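Local coordinates for protein cytosolic IMP-GMP specific 5'-nucleotidase (Legionella pneumophila subsp. pneumophila, PDB 4OHF) that probably hydrolyses the 5'-phosphate of nucleoside monophosphates such as IMP and GMP, as a magnesium-binding cytosolic nucleotidase of the HAD superfamily, at residues C362-S365 with I366-S370. Sequence-based numbering, arbitrary orientation.
Sequences CTRS and IDESS
E368 sets CG anti to the carbonyl carbon; R364, one helical turn earlier, also places CG beside the backbone N, but its chi1 of -91° is turned well off the staggered value. The two side chains run side by side, E368 extended beyond CG and R364 bent at chi3. OE2 of E368 thereby comes to the edge of the guanidinium, in its plane, and NE of R364 reaches it at 3.4 Å, a weak hydrogen bond within an i to i+4 salt bridge. Guanidinium and carboxylate planes are turned 45° apart, and between the two segments the polar contact runs through NE and OE2 alone. Beyond the turn, Y373 OH is hydrogen-bonded to OE1 of E368 and more weakly to NH2 of R364. On the backbone, E368 N and D367 N give i to i+4 hydrogen bonds to R364 O and T363 O. The S365 chi1 of 84° puts OG between the backbone N and the carbonyl carbon, from where it folds back onto C362 O at 2.9 Å; I366 N reaches that oxygen from the same face at 3.1 Å. S369, with positive phi, is the C-prime residue of a Schellman motif, in which S370 N returns to S365 O at 3.0 Å and S369 N bonds weakly to I366 O. The motif ends the helix near the far end of a helical hairpin, ahead of helix 374-399. D367 OD2 bonds H197 and Y201 of the second subunit. With the ion pair long and exposed, the helix end is defined mainly by its backbone bonds, while the D367 carboxylate is committed to the neighbouring subunit.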
loop_
_atom_site.group_PDB
_atom_site.type_symbol
_atom_site.label_atom_id
_atom_site.label_comp_id
_atom_site.label_asym_id
_atom_site.label_seq_id
_atom_site.Cartn_x
_atom_site.Cartn_y
_atom_site.Cartn_z
ATOM N N CYS B 362 -37.091 -36.650 11.024
ATOM C CA CYS B 362 -35.864 -37.443 10.975
ATOM C C CYS B 362 -35.090 -37.428 12.287
ATOM O O CYS B 362 -34.580 -38.461 12.731
ATOM C CB CYS B 362 -34.964 -36.963 9.840
ATOM S SG CYS B 362 -35.506 -37.480 8.192
ATOM N N THR B 363 -35.003 -36.265 12.917
ATOM C CA THR B 363 -34.283 -36.175 14.183
ATOM C C THR B 363 -35.102 -36.838 15.297
ATOM O O THR B 363 -34.557 -37.264 16.320
ATOM C CB THR B 363 -33.959 -34.706 14.542
ATOM O OG1 THR B 363 -35.129 -34.055 15.046
ATOM C CG2 THR B 363 -33.498 -33.973 13.305
ATOM N N ARG B 364 -36.414 -36.921 15.106
ATOM C CA ARG B 364 -37.227 -37.591 16.101
ATOM C C ARG B 364 -36.909 -39.076 15.997
ATOM O O ARG B 364 -36.549 -39.703 16.995
ATOM C CB ARG B 364 -38.716 -37.327 15.872
ATOM C CG ARG B 364 -39.207 -36.090 16.632
ATOM C CD ARG B 364 -40.647 -35.703 16.286
ATOM N NE ARG B 364 -41.633 -36.594 16.894
ATOM C CZ ARG B 364 -42.946 -36.517 16.682
ATOM N NH1 ARG B 364 -43.440 -35.585 15.868
ATOM N NH2 ARG B 364 -43.770 -37.371 17.293
ATOM N N SER B 365 -36.998 -39.633 14.791
ATOM C CA SER B 365 -36.708 -41.054 14.596
ATOM C C SER B 365 -35.327 -41.443 15.129
ATOM O O SER B 365 -35.115 -42.573 15.566
ATOM C CB SER B 365 -36.796 -41.430 13.114
ATOM O OG SER B 365 -35.580 -41.153 12.445
ATOM N N ILE B 366 -34.388 -40.504 15.087
ATOM C CA ILE B 366 -33.039 -40.762 15.572
ATOM C C ILE B 366 -32.956 -40.504 17.073
ATOM O O ILE B 366 -32.401 -41.309 17.820
ATOM C CB ILE B 366 -32.031 -39.889 14.811
ATOM C CG1 ILE B 366 -32.063 -40.277 13.323
ATOM C CG2 ILE B 366 -30.639 -40.046 15.404
ATOM C CD1 ILE B 366 -31.280 -39.353 12.400
ATOM N N ASP B 367 -33.513 -39.387 17.521
ATOM C CA ASP B 367 -33.511 -39.085 18.949
ATOM C C ASP B 367 -34.295 -40.165 19.696
ATOM O O ASP B 367 -33.878 -40.634 20.751
ATOM C CB ASP B 367 -34.154 -37.715 19.226
ATOM C CG ASP B 367 -33.182 -36.558 19.056
ATOM O OD1 ASP B 367 -33.636 -35.392 19.087
ATOM O OD2 ASP B 367 -31.967 -36.810 18.902
ATOM N N GLU B 368 -35.432 -40.559 19.132
ATOM C CA GLU B 368 -36.300 -41.558 19.744
ATOM C C GLU B 368 -35.941 -43.012 19.403
ATOM O O GLU B 368 -36.460 -43.945 20.020
ATOM C CB GLU B 368 -37.754 -41.264 19.342
ATOM C CG GLU B 368 -38.289 -39.927 19.876
ATOM C CD GLU B 368 -39.639 -39.544 19.286
ATOM O OE1 GLU B 368 -40.400 -40.455 18.903
ATOM O OE2 GLU B 368 -39.950 -38.334 19.216
ATOM N N SER B 369 -35.045 -43.202 18.436
ATOM C CA SER B 369 -34.631 -44.542 18.003
ATOM C C SER B 369 -35.883 -45.340 17.635
ATOM O O SER B 369 -36.097 -46.439 18.125
ATOM C CB SER B 369 -33.853 -45.243 19.128
ATOM O OG SER B 369 -32.932 -46.204 18.631
ATOM N N SER B 370 -36.706 -44.772 16.756
ATOM C CA SER B 370 -37.962 -45.396 16.340
ATOM C C SER B 370 -38.154 -45.449 14.828
ATOM O O SER B 370 -37.605 -44.638 14.096
ATOM C CB SER B 370 -39.126 -44.627 16.954
ATOM O OG SER B 370 -40.276 -44.736 16.138
#